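Glyoxalase family protein (Enterococcus faecalis, PDB 2P25) is of unknown function but belongs to the glyoxalase/bleomycin resistance/dioxygenase superfamily, whose members are built from beta-alpha-beta-beta-beta modules, and forms a two-subunit assembly. Local coordinates at residues H8-A13 / E53-I58; E30-N35 / D46-S51; L74-F79 / P121-E126. All blocks are in the same frame, centred on the assembly; numbering follows the deposited sequence.

From the N terminus the chain lays down strand 6-13, which waits until strand 52-58 returns beside it; contact 1 closes that loop. Within this loop the hairpin of strands 30-37 and 42-49 closes on itself as contact 2. Strands 52-58 and 42-49 are neighbours, so contacts 1 and 2 share a four-stranded sheet, in the order 6-13, 52-58, 42-49, 30-37, and Leu54 and Leu47 join them through the backbone. Contact 3 follows in series without crossing either: strand 73-80 meets the late strand 121-125 at the parallel pair of the second sheet, with the same strand order. Leu54 packs on Leu77 between contacts 1 and 3, and all three reach the second subunit.

Contact 1 of 3, residues H8-A13 / E53-I58; sequences HVAINA and ELEIFI
In the first sheet of this beta-alpha-beta-beta-beta fold, Val9, Ile11 and Ala13 of strand 6-13, the edge strand within this chain, pair in parallel with Leu54, Ile56 and Ile58; a strand of the second subunit continues the sheet beyond it. The ladder is regular: Val9 O accepts from Glu55 N at 2.9 Å, Ile11 N gives to Glu55 O at 2.8 Å, and Ile11 O receives Phe57 N at 2.8 Å. On the apolar face Ile11 and Leu54 pack on Tyr23, and Ala13 and Ile56 on Thr19, of helix 16-26. There Ile11 CD1 lies 3.9 Å from Leu54 CG, and the small Ala13 lets its CB approach Ile56 CG2 at 3.7 Å.

The face of Ala10, Asn12, Glu55 and Phe57 is more polar. Glu55 is extended, with CG anti to N (chi1 -171°), which brings OE1 over one face of the His8 ring near its rim; ring and carboxylate are inclined by 37°. The stronger partners lie further out: Lys44 forms a salt bridge with Glu55, His8 NE2 bonds Glu123 of the second subunit, and Asn12 bonds Arg75 of that chain. Ala10 leaves room for Phe57, whose ring turns its edge to the methyl, CE2 standing 4.0 Å from Ala10 CB.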
ATOM      1  N   HIS A   8      -3.099  -7.220  -4.543  1.00 18.55           N
ATOM      2  CA  HIS A   8      -1.915  -6.450  -4.924  1.00 18.34           C
ATOM      3  C   HIS A   8      -1.913  -5.110  -4.216  1.00 18.40           C
ATOM      4  O   HIS A   8      -2.930  -4.679  -3.640  1.00 19.76           O
ATOM      5  CB  HIS A   8      -1.835  -6.245  -6.451  1.00 18.35           C
ATOM      6  CG  HIS A   8      -2.985  -5.482  -7.048  1.00 17.88           C
ATOM      7  ND1 HIS A   8      -3.002  -4.109  -7.159  1.00 22.91           N
ATOM      8  CD2 HIS A   8      -4.137  -5.916  -7.610  1.00 16.94           C
ATOM      9  CE1 HIS A   8      -4.128  -3.723  -7.738  1.00 18.30           C
ATOM     10  NE2 HIS A   8      -4.834  -4.803  -8.026  1.00 20.74           N
ATOM     11  N   VAL A   9      -0.780  -4.429  -4.308  1.00 18.84           N
ATOM     12  CA  VAL A   9      -0.648  -3.053  -3.891  1.00 18.40           C
ATOM     13  C   VAL A   9      -0.261  -2.300  -5.175  1.00 17.78           C
ATOM     14  O   VAL A   9       0.518  -2.821  -5.965  1.00 17.81           O
ATOM     15  CB  VAL A   9       0.452  -2.933  -2.834  1.00 20.42           C
ATOM     16  CG1 VAL A   9       0.804  -1.504  -2.565  1.00 20.77           C
ATOM     17  CG2 VAL A   9      -0.005  -3.588  -1.522  1.00 21.91           C
ATOM     18  N   ALA A  10      -0.866  -1.142  -5.422  1.00 16.37           N
ATOM     19  CA  ALA A  10      -0.554  -0.323  -6.629  1.00 16.13           C
ATOM     20  C   ALA A  10       0.289   0.898  -6.280  1.00 16.51           C
ATOM     21  O   ALA A  10       0.088   1.536  -5.240  1.00 17.54           O
ATOM     22  CB  ALA A  10      -1.837   0.141  -7.299  1.00 17.70           C
ATOM     23  N   ILE A  11       1.214   1.236  -7.178  1.00 15.20           N
ATOM     24  CA  ILE A  11       2.178   2.339  -6.970  1.00 15.66           C
ATOM     25  C   ILE A  11       2.175   3.175  -8.233  1.00 15.21           C
ATOM     26  O   ILE A  11       2.081   2.635  -9.327  1.00 16.44           O
ATOM     27  CB  ILE A  11       3.613   1.757  -6.734  1.00 15.44           C
ATOM     28  CG1 ILE A  11       3.680   1.090  -5.353  1.00 16.17           C
ATOM     29  CG2 ILE A  11       4.715   2.851  -6.877  1.00 18.06           C
ATOM     30  CD1 ILE A  11       4.884   0.096  -5.249  1.00 18.73           C
ATOM     31  N   ASN A  12       2.296   4.492  -8.060  1.00 15.65           N
ATOM     32  CA  ASN A  12       2.470   5.442  -9.182  1.00 15.09           C
ATOM     33  C   ASN A  12       3.947   5.823  -9.236  1.00 15.32           C
ATOM     34  O   ASN A  12       4.499   6.240  -8.218  1.00 15.27           O
ATOM     35  CB  ASN A  12       1.637   6.732  -8.963  1.00 15.33           C
ATOM     36  CG  ASN A  12       0.137   6.489  -9.026  1.00 16.82           C
ATOM     37  OD1 ASN A  12      -0.309   5.507  -9.615  1.00 16.53           O
ATOM     38  ND2 ASN A  12      -0.659   7.403  -8.423  1.00 17.72           N
ATOM     39  N   ALA A  13       4.564   5.648 -10.412  1.00 14.54           N
ATOM     40  CA  ALA A  13       5.982   5.914 -10.622  1.00 14.87           C
ATOM     41  C   ALA A  13       6.150   6.844 -11.814  1.00 16.01           C
ATOM     42  O   ALA A  13       5.263   6.905 -12.700  1.00 15.87           O
ATOM     43  CB  ALA A  13       6.748   4.600 -10.884  1.00 15.92           C
ATOM     44  N   GLU A  53       1.834  -9.455  -5.279  1.00 32.62           N
ATOM     45  CA  GLU A  53       1.741  -8.757  -6.564  1.00 29.91           C
ATOM     46  C   GLU A  53       1.823  -7.249  -6.394  1.00 27.97           C
ATOM     47  O   GLU A  53       1.255  -6.672  -5.456  1.00 25.08           O
ATOM     48  CB  GLU A  53       0.472  -9.156  -7.302  1.00 30.89           C
ATOM     49  CG  GLU A  53       0.342  -8.584  -8.706  1.00 33.53           C
ATOM     50  CD  GLU A  53      -0.617  -9.405  -9.585  1.00 38.68           C
ATOM     51  OE1 GLU A  53      -0.781 -10.624  -9.339  1.00 39.97           O
ATOM     52  OE2 GLU A  53      -1.198  -8.822 -10.527  1.00 41.48           O
ATOM     53  N   LEU A  54       2.556  -6.618  -7.302  1.00 25.57           N
ATOM     54  CA  LEU A  54       2.743  -5.181  -7.251  1.00 24.78           C
ATOM     55  C   LEU A  54       2.334  -4.629  -8.601  1.00 24.19           C
ATOM     56  O   LEU A  54       2.812  -5.106  -9.629  1.00 24.80           O
ATOM     57  CB  LEU A  54       4.223  -4.895  -6.967  1.00 25.57           C
ATOM     58  CG  LEU A  54       4.687  -3.733  -6.139  1.00 28.85           C
ATOM     59  CD1 LEU A  54       4.127  -3.824  -4.705  1.00 28.09           C
ATOM     60  CD2 LEU A  54       6.207  -3.753  -6.167  1.00 26.62           C
ATOM     61  N   GLU A  55       1.414  -3.673  -8.615  1.00 21.57           N
ATOM     62  CA  GLU A  55       0.950  -3.032  -9.842  1.00 21.52           C
ATOM     63  C   GLU A  55       1.502  -1.623  -9.931  1.00 21.72           C
ATOM     64  O   GLU A  55       1.215  -0.805  -9.062  1.00 21.90           O
ATOM     65  CB  GLU A  55      -0.550  -2.968  -9.783  1.00 23.25           C
ATOM     66  CG  GLU A  55      -1.262  -2.542 -10.991  1.00 26.79           C
ATOM     67  CD  GLU A  55      -2.709  -2.970 -10.900  1.00 29.80           C
ATOM     68  OE1 GLU A  55      -3.013  -4.182 -11.106  1.00 33.86           O
ATOM     69  OE2 GLU A  55      -3.528  -2.101 -10.592  1.00 28.34           O
ATOM     70  N   ILE A  56       2.255  -1.330 -10.981  1.00 17.80           N
ATOM     71  CA  ILE A  56       2.900  -0.024 -11.075  1.00 18.32           C
ATOM     72  C   ILE A  56       2.369   0.711 -12.285  1.00 17.83           C
ATOM     73  O   ILE A  56       2.405   0.170 -13.403  1.00 18.69           O
ATOM     74  CB  ILE A  56       4.433  -0.138 -11.139  1.00 17.47           C
ATOM     75  CG1 ILE A  56       4.936  -1.080 -10.028  1.00 19.94           C
ATOM     76  CG2 ILE A  56       5.061   1.260 -11.066  1.00 18.38           C
ATOM     77  CD1 ILE A  56       6.421  -1.168  -9.906  1.00 23.74           C
ATOM     78  N   PHE A  57       1.859   1.914 -12.064  1.00 17.10           N
ATOM     79  CA  PHE A  57       1.391   2.786 -13.135  1.00 16.47           C
ATOM     80  C   PHE A  57       2.497   3.813 -13.357  1.00 16.51           C
ATOM     81  O   PHE A  57       2.897   4.472 -12.418  1.00 16.51           O
ATOM     82  CB  PHE A  57       0.094   3.502 -12.707  1.00 17.27           C
ATOM     83  CG  PHE A  57      -1.073   2.559 -12.548  1.00 18.23           C
ATOM     84  CD1 PHE A  57      -1.991   2.381 -13.583  1.00 21.82           C
ATOM     85  CD2 PHE A  57      -1.241   1.854 -11.364  1.00 19.97           C
ATOM     86  CE1 PHE A  57      -3.065   1.491 -13.429  1.00 21.73           C
ATOM     87  CE2 PHE A  57      -2.292   0.955 -11.209  1.00 22.15           C
ATOM     88  CZ  PHE A  57      -3.212   0.787 -12.231  1.00 21.50           C
ATOM     89  N   ILE A  58       3.002   3.915 -14.589  1.00 15.13           N
ATOM     90  CA  ILE A  58       4.161   4.747 -14.868  1.00 16.34           C
ATOM     91  C   ILE A  58       3.755   5.894 -15.789  1.00 16.83           C
ATOM     92  O   ILE A  58       3.277   5.667 -16.886  1.00 18.13           O
ATOM     93  CB  ILE A  58       5.306   3.924 -15.547  1.00 15.60           C
ATOM     94  CG1 ILE A  58       5.642   2.676 -14.712  1.00 16.14           C
ATOM     95  CG2 ILE A  58       6.575   4.773 -15.742  1.00 17.97           C
ATOM     96  CD1 ILE A  58       6.453   1.650 -15.442  1.00 16.69           C
TER

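Contact 2 of 3, residues E30-N35 / D46-S51; sequences EVLREN and DLKLGS
Arg33 and Asp46 face each other across a beta hairpin interrupted by a classic bulge, in which Leu32 and Arg33 together oppose the single residue Asp46. Asp46 O accepts twice, from Leu32 N at 2.8 Å and from Arg33 N at 3.2 Å, while Asp46 N returns a bond to Arg33 O.

The Arg33 side chain leaves CB on the same face of the sheet as the Asp46 side chain. Arg33 CG sits between the backbone N and carbonyl carbon (chi1 71°) and is pressed close to Asp46 OD2, 3.0 Å away. Arg33 CD follows, 3.2 Å from Asp46 OD2. A bend at chi3 (66°) then curls the chain around the carboxylate, carrying NE and CZ past Asp46 OD2 at a greater distance, without close contact. At the tip Arg33 NH2 closes a salt bridge to Asp46 OD2 at 2.9 Å. The oxygen lies in the guanidinium plane but is met from above the carboxylate plane, the two planes being 70° apart. Leu32 CG lies over one guanidinium face, and Lys44 gives OD2 a second salt bridge.

Strand 42-49 runs between strands 30-37 and 52-58. On the face opposite Arg33 and Asp46, Leu47 touches Val31 and packs against Tyr23 and Val24 of helix 16-26; Thr107 of the second subunit packs on Arg33.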
ATOM      1  N   GLU A  30       9.526 -10.148 -10.605  1.00 22.71           N
ATOM      2  CA  GLU A  30       9.488 -10.581 -11.988  1.00 24.17           C
ATOM      3  C   GLU A  30       8.325  -9.908 -12.692  1.00 21.84           C
ATOM      4  O   GLU A  30       7.285  -9.646 -12.081  1.00 21.21           O
ATOM      5  CB  GLU A  30       9.337 -12.105 -12.049  1.00 23.29           C
ATOM      6  CG  GLU A  30      10.629 -12.844 -11.625  1.00 27.84           C
ATOM      7  CD  GLU A  30      10.433 -14.335 -11.445  1.00 29.52           C
ATOM      8  OE1 GLU A  30       9.392 -14.868 -11.909  1.00 36.46           O
ATOM      9  OE2 GLU A  30      11.336 -14.983 -10.845  1.00 36.39           O
ATOM     10  N   VAL A  31       8.468  -9.667 -13.995  1.00 20.47           N
ATOM     11  CA  VAL A  31       7.339  -9.121 -14.748  1.00 19.02           C
ATOM     12  C   VAL A  31       6.252 -10.183 -14.948  1.00 18.90           C
ATOM     13  O   VAL A  31       6.522 -11.297 -15.424  1.00 18.97           O
ATOM     14  CB  VAL A  31       7.785  -8.564 -16.128  1.00 18.68           C
ATOM     15  CG1 VAL A  31       6.565  -8.151 -16.940  1.00 17.79           C
ATOM     16  CG2 VAL A  31       8.753  -7.393 -15.949  1.00 17.93           C
ATOM     17  N   LEU A  32       5.033  -9.841 -14.555  1.00 18.84           N
ATOM     18  CA  LEU A  32       3.849 -10.646 -14.838  1.00 20.02           C
ATOM     19  C   LEU A  32       3.198 -10.181 -16.131  1.00 20.44           C
ATOM     20  O   LEU A  32       2.898 -10.988 -17.005  1.00 20.45           O
ATOM     21  CB  LEU A  32       2.849 -10.534 -13.687  1.00 20.93           C
ATOM     22  CG  LEU A  32       1.605 -11.402 -13.751  1.00 24.63           C
ATOM     23  CD1 LEU A  32       2.014 -12.863 -13.761  1.00 28.19           C
ATOM     24  CD2 LEU A  32       0.754 -11.080 -12.520  1.00 28.07           C
ATOM     25  N   ARG A  33       2.960  -8.875 -16.239  1.00 19.41           N
ATOM     26  CA  ARG A  33       2.439  -8.296 -17.468  1.00 20.59           C
ATOM     27  C   ARG A  33       2.897  -6.853 -17.629  1.00 19.33           C
ATOM     28  O   ARG A  33       3.194  -6.186 -16.648  1.00 18.44           O
ATOM     29  CB  ARG A  33       0.907  -8.478 -17.592  1.00 21.34           C
ATOM     30  CG  ARG A  33       0.048  -7.682 -16.672  1.00 24.79           C
ATOM     31  CD  ARG A  33      -1.449  -8.064 -16.883  1.00 25.55           C
ATOM     32  NE  ARG A  33      -1.717  -9.444 -16.471  1.00 29.62           N
ATOM     33  CZ  ARG A  33      -1.839  -9.838 -15.195  1.00 32.52           C
ATOM     34  NH1 ARG A  33      -2.079 -11.114 -14.918  1.00 34.06           N
ATOM     35  NH2 ARG A  33      -1.727  -8.963 -14.195  1.00 33.12           N
ATOM     36  N   GLU A  34       2.970  -6.380 -18.867  1.00 18.09           N
ATOM     37  CA  GLU A  34       3.280  -4.975 -19.158  1.00 19.42           C
ATOM     38  C   GLU A  34       2.392  -4.548 -20.306  1.00 19.02           C
ATOM     39  O   GLU A  34       2.355  -5.220 -21.327  1.00 17.57           O
ATOM     40  CB  GLU A  34       4.759  -4.750 -19.564  1.00 19.39           C
ATOM     41  CG  GLU A  34       5.038  -3.257 -19.934  1.00 23.22           C
ATOM     42  CD  GLU A  34       6.482  -2.922 -20.357  1.00 22.16           C
ATOM     43  OE1 GLU A  34       7.405  -3.601 -19.905  1.00 24.38           O
ATOM     44  OE2 GLU A  34       6.669  -1.943 -21.128  1.00 29.18           O
ATOM     45  N   ASN A  35       1.659  -3.451 -20.130  1.00 19.78           N
ATOM     46  CA  ASN A  35       0.788  -2.943 -21.189  1.00 21.39           C
ATOM     47  C   ASN A  35       0.714  -1.430 -21.193  1.00 23.69           C
ATOM     48  O   ASN A  35       0.631  -0.819 -20.137  1.00 22.59           O
ATOM     49  CB  ASN A  35      -0.632  -3.475 -20.998  1.00 21.49           C
ATOM     50  CG  ASN A  35      -0.753  -4.948 -21.325  1.00 21.26           C
ATOM     51  OD1 ASN A  35      -0.829  -5.335 -22.496  1.00 20.99           O
ATOM     52  ND2 ASN A  35      -0.773  -5.780 -20.282  1.00 20.63           N
ATOM     53  N   ASP A  46       2.627  -4.976 -14.125  1.00 20.27           N
ATOM     54  CA  ASP A  46       2.302  -5.886 -13.003  1.00 20.67           C
ATOM     55  C   ASP A  46       3.488  -6.799 -12.697  1.00 20.43           C
ATOM     56  O   ASP A  46       4.017  -7.464 -13.578  1.00 19.51           O
ATOM     57  CB  ASP A  46       1.067  -6.750 -13.283  1.00 21.39           C
ATOM     58  CG  ASP A  46      -0.218  -5.931 -13.408  1.00 25.08           C
ATOM     59  OD1 ASP A  46      -0.492  -5.115 -12.521  1.00 28.47           O
ATOM     60  OD2 ASP A  46      -0.972  -6.135 -14.374  1.00 29.42           O
ATOM     61  N   LEU A  47       3.878  -6.831 -11.429  1.00 19.99           N
ATOM     62  CA  LEU A  47       5.087  -7.545 -10.995  1.00 20.60           C
ATOM     63  C   LEU A  47       4.729  -8.556  -9.923  1.00 22.35           C
ATOM     64  O   LEU A  47       3.804  -8.342  -9.144  1.00 22.18           O
ATOM     65  CB  LEU A  47       6.103  -6.558 -10.407  1.00 19.89           C
ATOM     66  CG  LEU A  47       6.589  -5.403 -11.291  1.00 19.69           C
ATOM     67  CD1 LEU A  47       7.613  -4.533 -10.595  1.00 18.35           C
ATOM     68  CD2 LEU A  47       7.160  -5.931 -12.616  1.00 19.31           C
ATOM     69  N   LYS A  48       5.484  -9.645  -9.869  1.00 24.38           N
ATOM     70  CA  LYS A  48       5.170 -10.709  -8.955  1.00 28.83           C
ATOM     71  C   LYS A  48       6.460 -11.069  -8.244  1.00 30.67           C
ATOM     72  O   LYS A  48       7.487 -11.267  -8.903  1.00 30.76           O
ATOM     73  CB  LYS A  48       4.699 -11.930  -9.751  1.00 30.01           C
ATOM     74  CG  LYS A  48       3.947 -13.000  -8.960  1.00 33.67           C
ATOM     75  CD  LYS A  48       2.433 -12.774  -9.045  1.00 38.56           C
ATOM     76  CE  LYS A  48       1.663 -13.903  -8.378  1.00 40.78           C
ATOM     77  NZ  LYS A  48       1.788 -13.802  -6.894  1.00 42.33           N
ATOM     78  N   LEU A  49       6.413 -11.138  -6.916  1.00 32.23           N
ATOM     79  CA  LEU A  49       7.423 -11.924  -6.185  1.00 32.69           C
ATOM     80  C   LEU A  49       6.771 -12.841  -5.164  1.00 33.45           C
ATOM     81  O   LEU A  49       6.116 -12.382  -4.221  1.00 31.53           O
ATOM     82  CB  LEU A  49       8.486 -11.041  -5.517  1.00 33.08           C
ATOM     83  CG  LEU A  49       9.642 -11.791  -4.823  1.00 32.86           C
ATOM     84  CD1 LEU A  49      10.498 -12.610  -5.798  1.00 32.65           C
ATOM     85  CD2 LEU A  49      10.520 -10.842  -4.050  1.00 33.26           C
ATOM     86  N   GLY A  50       6.972 -14.144  -5.352  1.00 34.72           N
ATOM     87  CA  GLY A  50       6.309 -15.135  -4.514  1.00 36.71           C
ATOM     88  C   GLY A  50       4.822 -15.101  -4.812  1.00 37.87           C
ATOM     89  O   GLY A  50       4.411 -15.394  -5.937  1.00 38.51           O
ATOM     90  N   SER A  51       4.023 -14.729  -3.811  1.00 38.16           N
ATOM     91  CA  SER A  51       2.573 -14.740  -3.935  1.00 38.48           C
ATOM     92  C   SER A  51       2.107 -13.296  -3.873  1.00 38.10           C
ATOM     93  O   SER A  51       0.925 -12.996  -3.955  1.00 39.14           O
ATOM     94  CB  SER A  51       1.940 -15.584  -2.823  1.00 38.80           C
ATOM     95  OG  SER A  51       1.956 -14.898  -1.579  1.00 40.76           O
TER
HETATM   96  O   HOH W   1      -0.502  -4.547 -17.452  1.00 27.24           O

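Contact 3 of 3, residues L74-F79 / P121-E126; sequences LRHLAF and PLELHE
Arg75 meets Pro121 where the parallel strands of the second sheet of this beta-alpha-beta-beta-beta fold come together: Arg75 O lies 3.8 Å from Pro121 CD. A proline suits this start of a strand, since it needs no partner for an N-H. The long Arg75 side chain departs extended; its NH1 hydrogen-bonds Asn12 OD1 of the second subunit, and its guanidinium end makes a cation-pi contact with Phe57 of that chain.

His76 comes next, its CB resting 3.2 Å from Pro121 O. Its imidazole stands obliquely to the Glu123 carboxylate, the planes 53° apart, and meets Phe113 of strand 110-115 edge-to-face.

Leu77 turns to the apolar face. Leu77 CB touches Leu122 CD2 at 3.9 Å, and Leu77 O receives Glu123 N at 2.9 Å.

Ala78 returns to the polar face, its small methyl suiting a place where the strands draw close: Ala78 CB lies 3.7 Å from Glu123 CB. The extended glutamate carries its carboxylate past this methyl toward the interface.

Phe79 closes the segment. Phe79 N gives a nearly straight bond to Glu123 O at 2.7 Å, and Phe79 O takes His125 N at 2.9 Å. The ring swings back along the apolar face so that Phe79 CE2 reaches Leu122 CD2 at 4.2 Å, near Leu124, which packs into helix 84-93.

The chemistry is divided between faces. Leucines and a phenylalanine give one face its hydrophobic packing, while the other places buried polar groups at the subunit interface, where Glu123 OE2 is held by His8 of the second subunit and strand 73-80 pairs antiparallel with a strand of that chain. A buried carboxylate bonded in this way would tie the dimer together with directional polar contacts as well as apolar packing.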
ATOM      1  N   LEU A  74      -2.516   6.042   1.277  1.00 16.25           N
ATOM      2  CA  LEU A  74      -1.453   5.059   1.570  1.00 15.74           C
ATOM      3  C   LEU A  74      -0.117   5.754   1.821  1.00 17.33           C
ATOM      4  O   LEU A  74       0.276   6.646   1.072  1.00 18.35           O
ATOM      5  CB  LEU A  74      -1.366   4.081   0.419  1.00 17.04           C
ATOM      6  CG  LEU A  74      -2.500   3.042   0.418  1.00 16.38           C
ATOM      7  CD1 LEU A  74      -2.659   2.416  -0.979  1.00 18.10           C
ATOM      8  CD2 LEU A  74      -2.190   1.956   1.473  1.00 18.90           C
ATOM      9  N   ARG A  75       0.558   5.342   2.889  1.00 16.65           N
ATOM     10  CA  ARG A  75       1.764   6.009   3.381  1.00 16.17           C
ATOM     11  C   ARG A  75       3.051   5.250   3.019  1.00 17.29           C
ATOM     12  O   ARG A  75       3.998   5.819   2.472  1.00 18.19           O
ATOM     13  CB  ARG A  75       1.669   6.113   4.921  1.00 17.01           C
ATOM     14  CG  ARG A  75       2.872   6.723   5.599  1.00 19.27           C
ATOM     15  CD  ARG A  75       2.589   6.651   7.101  1.00 19.91           C
ATOM     16  NE  ARG A  75       3.637   7.195   7.949  1.00 23.77           N
ATOM     17  CZ  ARG A  75       3.469   8.205   8.818  1.00 25.24           C
ATOM     18  NH1 ARG A  75       2.302   8.868   8.939  1.00 24.05           N
ATOM     19  NH2 ARG A  75       4.503   8.586   9.553  1.00 24.22           N
ATOM     20  N   HIS A  76       3.105   3.987   3.389  1.00 16.64           N
ATOM     21  CA  HIS A  76       4.304   3.170   3.087  1.00 16.61           C
ATOM     22  C   HIS A  76       3.970   1.711   2.984  1.00 16.68           C
ATOM     23  O   HIS A  76       2.872   1.290   3.355  1.00 15.76           O
ATOM     24  CB  HIS A  76       5.475   3.461   4.050  1.00 16.80           C
ATOM     25  CG  HIS A  76       5.257   3.016   5.479  1.00 17.73           C
ATOM     26  ND1 HIS A  76       5.118   1.697   5.849  1.00 22.69           N
ATOM     27  CD2 HIS A  76       5.232   3.731   6.630  1.00 15.55           C
ATOM     28  CE1 HIS A  76       4.991   1.616   7.164  1.00 18.12           C
ATOM     29  NE2 HIS A  76       5.030   2.841   7.656  1.00 21.38           N
ATOM     30  N   LEU A  77       4.932   0.928   2.476  1.00 17.26           N
ATOM     31  CA  LEU A  77       4.782  -0.512   2.389  1.00 17.97           C
ATOM     32  C   LEU A  77       5.949  -1.097   3.159  1.00 17.50           C
ATOM     33  O   LEU A  77       7.055  -0.592   3.035  1.00 17.86           O
ATOM     34  CB  LEU A  77       4.918  -0.949   0.928  1.00 18.40           C
ATOM     35  CG  LEU A  77       4.842  -2.416   0.577  1.00 20.76           C
ATOM     36  CD1 LEU A  77       3.529  -3.022   1.063  1.00 23.18           C
ATOM     37  CD2 LEU A  77       4.947  -2.512  -0.975  1.00 20.57           C
ATOM     38  N   ALA A  78       5.685  -2.094   4.001  1.00 16.76           N
ATOM     39  CA  ALA A  78       6.739  -2.657   4.854  1.00 16.79           C
ATOM     40  C   ALA A  78       6.966  -4.106   4.507  1.00 17.30           C
ATOM     41  O   ALA A  78       5.993  -4.859   4.371  1.00 16.75           O
ATOM     42  CB  ALA A  78       6.321  -2.542   6.307  1.00 17.17           C
ATOM     43  N   PHE A  79       8.243  -4.503   4.449  1.00 17.83           N
ATOM     44  CA  PHE A  79       8.622  -5.882   4.189  1.00 19.13           C
ATOM     45  C   PHE A  79       9.092  -6.562   5.482  1.00 19.00           C
ATOM     46  O   PHE A  79       9.852  -5.971   6.247  1.00 18.42           O
ATOM     47  CB  PHE A  79       9.762  -5.910   3.153  1.00 19.78           C
ATOM     48  CG  PHE A  79       9.373  -5.376   1.805  1.00 19.83           C
ATOM     49  CD1 PHE A  79       8.686  -6.175   0.902  1.00 22.46           C
ATOM     50  CD2 PHE A  79       9.707  -4.073   1.423  1.00 21.16           C
ATOM     51  CE1 PHE A  79       8.311  -5.672  -0.362  1.00 23.33           C
ATOM     52  CE2 PHE A  79       9.356  -3.583   0.170  1.00 23.73           C
ATOM     53  CZ  PHE A  79       8.659  -4.399  -0.729  1.00 22.72           C
ATOM     54  N   PRO A 121       8.472   5.742   0.662  1.00 17.30           N
ATOM     55  CA  PRO A 121       9.114   4.996   1.763  1.00 17.74           C
ATOM     56  C   PRO A 121       8.765   3.516   1.744  1.00 18.15           C
ATOM     57  O   PRO A 121       7.577   3.126   1.648  1.00 17.72           O
ATOM     58  CB  PRO A 121       8.555   5.669   3.043  1.00 18.26           C
ATOM     59  CG  PRO A 121       7.954   7.001   2.552  1.00 19.27           C
ATOM     60  CD  PRO A 121       7.474   6.705   1.159  1.00 18.20           C
ATOM     61  N   LEU A 122       9.808   2.691   1.870  1.00 18.04           N
ATOM     62  CA  LEU A 122       9.662   1.250   1.922  1.00 17.34           C
ATOM     63  C   LEU A 122      10.363   0.816   3.193  1.00 18.22           C
ATOM     64  O   LEU A 122      11.546   1.123   3.401  1.00 19.70           O
ATOM     65  CB  LEU A 122      10.284   0.597   0.684  1.00 17.67           C
ATOM     66  CG  LEU A 122       9.615   1.019  -0.640  1.00 17.07           C
ATOM     67  CD1 LEU A 122      10.430   0.505  -1.842  1.00 18.41           C
ATOM     68  CD2 LEU A 122       8.186   0.414  -0.665  1.00 19.31           C
ATOM     69  N   GLU A 123       9.628   0.133   4.060  1.00 17.53           N
ATOM     70  CA  GLU A 123      10.190  -0.251   5.351  1.00 17.57           C
ATOM     71  C   GLU A 123      10.705  -1.689   5.355  1.00 16.81           C
ATOM     72  O   GLU A 123      10.105  -2.564   4.732  1.00 17.04           O
ATOM     73  CB  GLU A 123       9.118  -0.067   6.398  1.00 18.47           C
ATOM     74  CG  GLU A 123       9.566  -0.187   7.842  1.00 20.87           C
ATOM     75  CD  GLU A 123       8.376  -0.203   8.778  1.00 24.96           C
ATOM     76  OE1 GLU A 123       7.656   0.805   8.848  1.00 29.36           O
ATOM     77  OE2 GLU A 123       8.108  -1.234   9.409  1.00 28.63           O
ATOM     78  N   LEU A 124      11.784  -1.926   6.105  1.00 16.72           N
ATOM     79  CA  LEU A 124      12.212  -3.274   6.484  1.00 16.83           C
ATOM     80  C   LEU A 124      11.928  -3.436   7.964  1.00 17.93           C
ATOM     81  O   LEU A 124      12.251  -2.550   8.771  1.00 17.26           O
ATOM     82  CB  LEU A 124      13.717  -3.434   6.239  1.00 17.85           C
ATOM     83  CG  LEU A 124      14.275  -3.243   4.825  1.00 17.78           C
ATOM     84  CD1 LEU A 124      15.809  -3.391   4.824  1.00 20.52           C
ATOM     85  CD2 LEU A 124      13.630  -4.227   3.867  1.00 20.25           C
ATOM     86  N   HIS A 125      11.308  -4.560   8.331  1.00 18.52           N
ATOM     87  CA  HIS A 125      10.924  -4.787   9.709  1.00 20.50           C
ATOM     88  C   HIS A 125      11.145  -6.249  10.075  1.00 20.59           C
ATOM     89  O   HIS A 125      10.700  -7.136   9.351  1.00 20.23           O
ATOM     90  CB  HIS A 125       9.435  -4.433   9.858  1.00 21.35           C
ATOM     91  CG  HIS A 125       8.994  -4.193  11.263  1.00 23.11           C
ATOM     92  ND1 HIS A 125       9.006  -5.176  12.229  1.00 27.67           N
ATOM     93  CD2 HIS A 125       8.484  -3.087  11.856  1.00 26.46           C
ATOM     94  CE1 HIS A 125       8.537  -4.682  13.364  1.00 28.33           C
ATOM     95  NE2 HIS A 125       8.213  -3.416  13.164  1.00 28.65           N
ATOM     96  N   GLU A 126      11.823  -6.498  11.191  1.00 20.85           N
ATOM     97  CA  GLU A 126      11.996  -7.871  11.670  1.00 21.51           C
ATOM     98  C   GLU A 126      10.729  -8.429  12.343  1.00 23.07           C
ATOM     99  O   GLU A 126       9.768  -7.681  12.601  1.00 23.64           O
ATOM    100  CB  GLU A 126      13.193  -7.947  12.600  1.00 21.72           C
ATOM    101  CG  GLU A 126      14.513  -7.907  11.823  1.00 21.03           C
ATOM    102  CD  GLU A 126      15.736  -8.344  12.631  1.00 23.66           C
ATOM    103  OE1 GLU A 126      15.641  -8.511  13.877  1.00 25.72           O
ATOM    104  OE2 GLU A 126      16.803  -8.527  12.007  1.00 21.22           O
TER